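Local coordinates for glycosyl hydrolase family 88 (Pedobacter heparinus, PDB 3WIW), which acts as an unsaturated glucuronyl hydrolase specific for heparin, built on an alpha6/alpha6-barrel, at residues A276-M279 and A283-A286; A286-L291 and F330-D335. All coordinates share one frame; numbering follows the deposited sequence.

Interaction 1. Residues A276-M279 and A283-A286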
ATOM      1  N   ALA A 276      -4.535   5.280 -17.148  1.00 11.87           N
ATOM      2  CA  ALA A 276      -5.016   6.375 -17.987  1.00 12.62           C
ATOM      3  C   ALA A 276      -6.087   7.217 -17.293  1.00 12.89           C
ATOM      4  O   ALA A 276      -6.047   8.446 -17.363  1.00 13.14           O
ATOM      5  CB  ALA A 276      -5.519   5.838 -19.333  1.00 13.24           C
ATOM      6  N   PHE A 277      -7.037   6.568 -16.624  1.00 12.42           N
ATOM      7  CA  PHE A 277      -8.047   7.281 -15.856  1.00 12.21           C
ATOM      8  C   PHE A 277      -7.398   8.222 -14.831  1.00 11.23           C
ATOM      9  O   PHE A 277      -7.788   9.390 -14.712  1.00 11.81           O
ATOM     10  CB  PHE A 277      -9.005   6.299 -15.165  1.00 12.60           C
ATOM     11  CG  PHE A 277      -9.917   6.963 -14.158  1.00 12.28           C
ATOM     12  CD1 PHE A 277     -11.003   7.747 -14.574  1.00 13.00           C
ATOM     13  CD2 PHE A 277      -9.660   6.849 -12.794  1.00 13.22           C
ATOM     14  CE1 PHE A 277     -11.813   8.387 -13.631  1.00 13.92           C
ATOM     15  CE2 PHE A 277     -10.478   7.492 -11.855  1.00 13.72           C
ATOM     16  CZ  PHE A 277     -11.547   8.260 -12.281  1.00 13.48           C
ATOM     17  N   ILE A 278      -6.377   7.732 -14.129  1.00 10.90           N
ATOM     18  CA  ILE A 278      -5.670   8.510 -13.113  1.00 10.90           C
ATOM     19  C   ILE A 278      -4.809   9.618 -13.739  1.00 11.97           C
ATOM     20  O   ILE A 278      -4.937  10.802 -13.387  1.00 12.11           O
ATOM     21  CB  ILE A 278      -4.812   7.587 -12.219  1.00 10.38           C
ATOM     22  CG1 ILE A 278      -5.723   6.716 -11.339  1.00 11.54           C
ATOM     23  CG2 ILE A 278      -3.868   8.414 -11.366  1.00 12.05           C
ATOM     24  CD1 ILE A 278      -4.996   5.607 -10.575  1.00 11.47           C
ATOM     25  N   MET A 279      -3.974   9.250 -14.703  1.00 11.64           N
ATOM     26  CA  MET A 279      -2.988  10.183 -15.235  1.00 12.90           C
ATOM     27  C   MET A 279      -3.631  11.317 -16.029  1.00 14.04           C
ATOM     28  O   MET A 279      -3.147  12.446 -16.024  1.00 16.59           O
ATOM     29  CB  MET A 279      -1.978   9.440 -16.111  1.00 13.12           C
ATOM     30  CG  MET A 279      -1.074   8.505 -15.300  1.00 13.73           C
ATOM     31  SD  MET A 279      -0.138   7.346 -16.323  1.00 15.74           S
ATOM     32  CE  MET A 279       0.886   8.464 -17.263  1.00 17.12           C
ATOM     33  N   ALA A 283      -8.957  16.339 -12.695  1.00 12.13           N
ATOM     34  CA  ALA A 283      -8.655  16.799 -11.340  1.00 12.05           C
ATOM     35  C   ALA A 283      -7.275  16.386 -10.834  1.00 12.16           C
ATOM     36  O   ALA A 283      -6.962  16.602  -9.665  1.00 12.61           O
ATOM     37  CB  ALA A 283      -9.739  16.348 -10.370  1.00 13.44           C
ATOM     38  N   MET A 284      -6.461  15.764 -11.688  1.00 11.36           N
ATOM     39  CA  MET A 284      -5.086  15.448 -11.295  1.00 11.21           C
ATOM     40  C   MET A 284      -4.317  16.774 -11.231  1.00 11.63           C
ATOM     41  O   MET A 284      -4.239  17.506 -12.237  1.00 13.65           O
ATOM     42  CB  MET A 284      -4.442  14.517 -12.309  1.00 13.19           C
ATOM     43  CG  MET A 284      -2.966  14.290 -12.033  1.00 13.75           C
ATOM     44  SD  MET A 284      -2.568  13.500 -10.452  1.00 15.17           S
ATOM     45  CE  MET A 284      -3.159  11.866 -10.744  1.00 15.00           C
ATOM     46  N   PRO A 285      -3.778  17.131 -10.048  1.00 10.88           N
ATOM     47  CA  PRO A 285      -3.118  18.445  -9.967  1.00 12.10           C
ATOM     48  C   PRO A 285      -1.826  18.516 -10.769  1.00 11.55           C
ATOM     49  O   PRO A 285      -1.233  17.475 -11.091  1.00 13.51           O
ATOM     50  CB  PRO A 285      -2.810  18.590  -8.464  1.00 12.40           C
ATOM     51  CG  PRO A 285      -3.818  17.678  -7.785  1.00 12.03           C
ATOM     52  CD  PRO A 285      -3.893  16.494  -8.723  1.00 11.41           C
ATOM     53  N   ALA A 286      -1.382  19.737 -11.053  1.00 12.63           N
ATOM     54  CA  ALA A 286      -0.144  19.932 -11.795  1.00 13.84           C
ATOM     55  C   ALA A 286       1.063  19.206 -11.188  1.00 13.97           C
ATOM     56  O   ALA A 286       1.921  18.721 -11.926  1.00 15.76           O
ATOM     57  CB  ALA A 286       0.163  21.402 -11.942  1.00 16.14           C
TER

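Interaction 2. Residues A286-L291 and F330-D335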
ATOM      1  N   ALA A 286      -1.382  19.737 -11.053  1.00 12.63           N
ATOM      2  CA  ALA A 286      -0.144  19.932 -11.795  1.00 13.84           C
ATOM      3  C   ALA A 286       1.063  19.206 -11.188  1.00 13.97           C
ATOM      4  O   ALA A 286       1.921  18.721 -11.926  1.00 15.76           O
ATOM      5  CB  ALA A 286       0.163  21.402 -11.942  1.00 16.14           C
ATOM      6  N   ASP A 287       1.145  19.152  -9.860  1.00 12.62           N
ATOM      7  CA  ASP A 287       2.308  18.537  -9.212  1.00 12.32           C
ATOM      8  C   ASP A 287       2.128  17.030  -8.998  1.00 12.06           C
ATOM      9  O   ASP A 287       2.995  16.393  -8.414  1.00 12.62           O
ATOM     10  CB  ASP A 287       2.658  19.230  -7.889  1.00 13.61           C
ATOM     11  CG  ASP A 287       1.585  19.094  -6.827  1.00 13.78           C
ATOM     12  OD1 ASP A 287       0.661  18.271  -6.971  1.00 13.70           O
ATOM     13  OD2 ASP A 287       1.700  19.806  -5.812  1.00 15.12           O
ATOM     14  N   LYS A 288       0.998  16.480  -9.447  1.00 10.95           N
ATOM     15  CA  LYS A 288       0.730  15.036  -9.476  1.00 11.57           C
ATOM     16  C   LYS A 288       0.526  14.383  -8.113  1.00 10.94           C
ATOM     17  O   LYS A 288       0.555  13.162  -8.019  1.00 11.27           O
ATOM     18  CB  LYS A 288       1.786  14.299 -10.313  1.00 13.15           C
ATOM     19  CG  LYS A 288       1.776  14.796 -11.753  1.00 15.83           C
ATOM     20  CD  LYS A 288       2.833  14.154 -12.614  1.00 18.33           C
ATOM     21  CE  LYS A 288       2.670  14.592 -14.043  1.00 20.96           C
ATOM     22  NZ  LYS A 288       2.899  16.062 -14.125  1.00 24.42           N
ATOM     23  N   ILE A 289       0.258  15.177  -7.073  1.00  9.99           N
ATOM     24  CA  ILE A 289      -0.150  14.613  -5.796  1.00 10.45           C
ATOM     25  C   ILE A 289      -1.674  14.703  -5.722  1.00 10.14           C
ATOM     26  O   ILE A 289      -2.220  15.805  -5.702  1.00 10.14           O
ATOM     27  CB  ILE A 289       0.477  15.339  -4.603  1.00 10.06           C
ATOM     28  CG1 ILE A 289       1.977  15.545  -4.806  1.00 11.30           C
ATOM     29  CG2 ILE A 289       0.144  14.571  -3.310  1.00 10.26           C
ATOM     30  CD1 ILE A 289       2.755  14.246  -5.109  1.00 11.99           C
ATOM     31  N   PRO A 290      -2.365  13.562  -5.773  1.00  9.28           N
ATOM     32  CA  PRO A 290      -3.829  13.666  -5.926  1.00  9.71           C
ATOM     33  C   PRO A 290      -4.550  14.400  -4.803  1.00  9.52           C
ATOM     34  O   PRO A 290      -4.111  14.402  -3.654  1.00  9.86           O
ATOM     35  CB  PRO A 290      -4.291  12.192  -5.934  1.00 10.54           C
ATOM     36  CG  PRO A 290      -3.079  11.434  -6.421  1.00 11.38           C
ATOM     37  CD  PRO A 290      -1.903  12.159  -5.812  1.00 10.23           C
ATOM     38  N   LEU A 291      -5.667  15.038  -5.147  1.00  8.62           N
ATOM     39  CA  LEU A 291      -6.649  15.415  -4.132  1.00  8.45           C
ATOM     40  C   LEU A 291      -7.097  14.162  -3.387  1.00  8.26           C
ATOM     41  O   LEU A 291      -7.063  13.064  -3.928  1.00  9.47           O
ATOM     42  CB  LEU A 291      -7.845  16.039  -4.822  1.00 10.13           C
ATOM     43  CG  LEU A 291      -7.533  17.138  -5.847  1.00 11.12           C
ATOM     44  CD1 LEU A 291      -8.855  17.657  -6.464  1.00 12.49           C
ATOM     45  CD2 LEU A 291      -6.669  18.249  -5.239  1.00 11.94           C
ATOM     46  N   PHE A 330       6.782   5.654 -16.432  1.00 13.44           N
ATOM     47  CA  PHE A 330       8.004   5.963 -15.704  1.00 13.90           C
ATOM     48  C   PHE A 330       8.106   7.470 -15.442  1.00 13.37           C
ATOM     49  O   PHE A 330       8.428   7.904 -14.324  1.00 13.46           O
ATOM     50  CB  PHE A 330       9.227   5.514 -16.496  1.00 14.51           C
ATOM     51  CG  PHE A 330      10.506   5.846 -15.817  1.00 15.99           C
ATOM     52  CD1 PHE A 330      11.029   5.001 -14.850  1.00 17.09           C
ATOM     53  CD2 PHE A 330      11.166   7.032 -16.104  1.00 17.72           C
ATOM     54  CE1 PHE A 330      12.208   5.317 -14.203  1.00 18.26           C
ATOM     55  CE2 PHE A 330      12.352   7.353 -15.451  1.00 18.76           C
ATOM     56  CZ  PHE A 330      12.866   6.490 -14.511  1.00 19.03           C
ATOM     57  N   LYS A 331       7.852   8.279 -16.469  1.00 13.67           N
ATOM     58  CA  LYS A 331       7.986   9.736 -16.346  1.00 14.78           C
ATOM     59  C   LYS A 331       6.997  10.289 -15.325  1.00 13.67           C
ATOM     60  O   LYS A 331       7.341  11.150 -14.516  1.00 12.96           O
ATOM     61  CB  LYS A 331       7.786  10.413 -17.714  1.00 17.83           C
ATOM     62  CG  LYS A 331       7.814  11.929 -17.698  1.00 21.88           C
ATOM     63  CD  LYS A 331       9.152  12.468 -17.229  1.00 26.66           C
ATOM     64  CE  LYS A 331       9.296  13.962 -17.565  1.00 30.27           C
ATOM     65  NZ  LYS A 331       8.156  14.816 -17.099  1.00 32.77           N
ATOM     66  N   PHE A 332       5.775   9.770 -15.336  1.00 12.46           N
ATOM     67  CA  PHE A 332       4.751  10.254 -14.415  1.00 12.13           C
ATOM     68  C   PHE A 332       5.162   9.913 -12.984  1.00 12.10           C
ATOM     69  O   PHE A 332       5.076  10.756 -12.088  1.00 12.00           O
ATOM     70  CB  PHE A 332       3.398   9.665 -14.805  1.00 11.84           C
ATOM     71  CG  PHE A 332       2.216  10.372 -14.203  1.00 11.50           C
ATOM     72  CD1 PHE A 332       1.810  10.097 -12.897  1.00 12.12           C
ATOM     73  CD2 PHE A 332       1.484  11.286 -14.954  1.00 13.61           C
ATOM     74  CE1 PHE A 332       0.698  10.756 -12.332  1.00 13.42           C
ATOM     75  CE2 PHE A 332       0.369  11.918 -14.411  1.00 13.01           C
ATOM     76  CZ  PHE A 332      -0.024  11.668 -13.092  1.00 13.53           C
ATOM     77  N   ALA A 333       5.643   8.686 -12.768  1.00 11.69           N
ATOM     78  CA  ALA A 333       6.120   8.278 -11.444  1.00 11.45           C
ATOM     79  C   ALA A 333       7.306   9.129 -10.997  1.00 10.91           C
ATOM     80  O   ALA A 333       7.377   9.545  -9.848  1.00 11.50           O
ATOM     81  CB  ALA A 333       6.508   6.806 -11.431  1.00 11.50           C
ATOM     82  N   GLU A 334       8.254   9.361 -11.900  1.00 11.29           N
ATOM     83  CA  GLU A 334       9.404  10.197 -11.593  1.00 12.40           C
ATOM     84  C   GLU A 334       8.973  11.593 -11.141  1.00 13.07           C
ATOM     85  O   GLU A 334       9.517  12.147 -10.172  1.00 13.41           O
ATOM     86  CB  GLU A 334      10.311  10.275 -12.816  1.00 13.61           C
ATOM     87  CG  GLU A 334      11.559  11.103 -12.620  1.00 15.83           C
ATOM     88  CD  GLU A 334      12.425  11.092 -13.863  1.00 18.30           C
ATOM     89  OE1 GLU A 334      13.485  10.438 -13.849  1.00 19.42           O
ATOM     90  OE2 GLU A 334      12.042  11.738 -14.863  1.00 20.90           O
ATOM     91  N   ASP A 335       7.990  12.170 -11.838  1.00 12.35           N
ATOM     92  CA  ASP A 335       7.497  13.506 -11.490  1.00 13.33           C
ATOM     93  C   ASP A 335       6.856  13.474 -10.101  1.00 11.87           C
ATOM     94  O   ASP A 335       7.077  14.383  -9.300  1.00 13.45           O
ATOM     95  CB  ASP A 335       6.463  13.984 -12.504  1.00 16.51           C
ATOM     96  CG  ASP A 335       7.069  14.343 -13.850  1.00 21.46           C
ATOM     97  OD1 ASP A 335       8.296  14.609 -13.926  1.00 23.17           O
ATOM     98  OD2 ASP A 335       6.302  14.374 -14.844  1.00 23.51           O
TER

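Interaction 1. Residues A276-M279 and A283-A286
Met284 reaches back from the loop to Ile278 in the last turn of helix 265-279. Its CB already faces the helix and lies 3.9 Å from Ile278 O. CG stands anti to the backbone N (chi1 173°) and passes at a loose 4.4 Å from Met279 O. Bends at chi2 (62°) and chi3 (70°) fold the chain past SD and carry the terminal methyl round toward Ile278. Met284 CE then lies 3.4 Å from Ile278 O and 3.6 Å from Ile278 CG2. The contact marks the turn where a helix of the alpha6/alpha6-barrel ends and the chain enters the long loop leading to helix 306-322. Ile278 offers CG2, while its longer CG1 branch leads away from the loop. The Ile278 side chain also packs on Gln248 of helix 245-262, and it lies about 9 Å from the side chain of Trp250, a predicted substrate-binding residue. Met279 points its CB away from the loop. Its side chain packs instead on Tyr329 of helix 327-340.

Interaction 2. Residues A286-L291 and F330-D335
Lys288 starts with CG anti to its carbonyl carbon (chi1 -61°) and runs extended through chi2 and chi3. The straight part crosses one face of the Phe332 ring, and the bend at chi4 (64°) turns NZ aside, leaving it at a long 3.9 Å from Asp335 OD2. On helix 327-340, Phe332 has CG anti to the backbone N, which swings its ring end toward the loop. Lys288 CD sits over the ring centre, 3.7 Å from the Phe332 centroid and 10° off the normal, a CH-pi contact. Lys288 CE goes on over the ring at 3.5 Å from Phe332 CE2. One turn along, Asp335 CB meets Lys288 CD at 3.6 Å, on a different side from the ring. Phe332 also packs on Leu316 of helix 306-322. With an alanine in place of Phe332, the Lys288 methylenes would probably lose the ring face they lie on, and a gap would open next to Leu316. The loop is shaped just before and after the lysine by an Asx turn, in which Ile289 N donates to Asp287 OD1 at 3.1 Å. Asp287 OD1 also pairs with Arg304. Lys331 NZ is 3.0 Å from Asp335 OD2 and meets the syn lone pair of that oxygen. Between 286-291 and 330-335 the contact is thus mainly apolar, with one long salt bridge, and Asp287 O adds a hydrogen bond to Thr339 OG1 further along the helix. The Asp335 carboxylate near two lysines is likely to offset their like charges and to be favoured in its ionised form.

In the fold
Interaction 1 comes first along the chain, and interaction 2 begins at Ala286, which both share. Their centres are about 8 Å apart, on the same side of the chain's centre. The long loop after helix 265-279 first folds against the end of that helix, then against helix 327-340, which follows helix 306-322. Phe332 joins the two contacts: its CD2 is 3.7 Å from Met279 CE and its CZ is 3.9 Å from Met284 CE. Pro285 CG and Leu291 CD2, 3.9 Å apart, pack the loop on itself. Helices 265-279, 306-322 and 327-340 and the loop after 265-279 thus meet at Phe332.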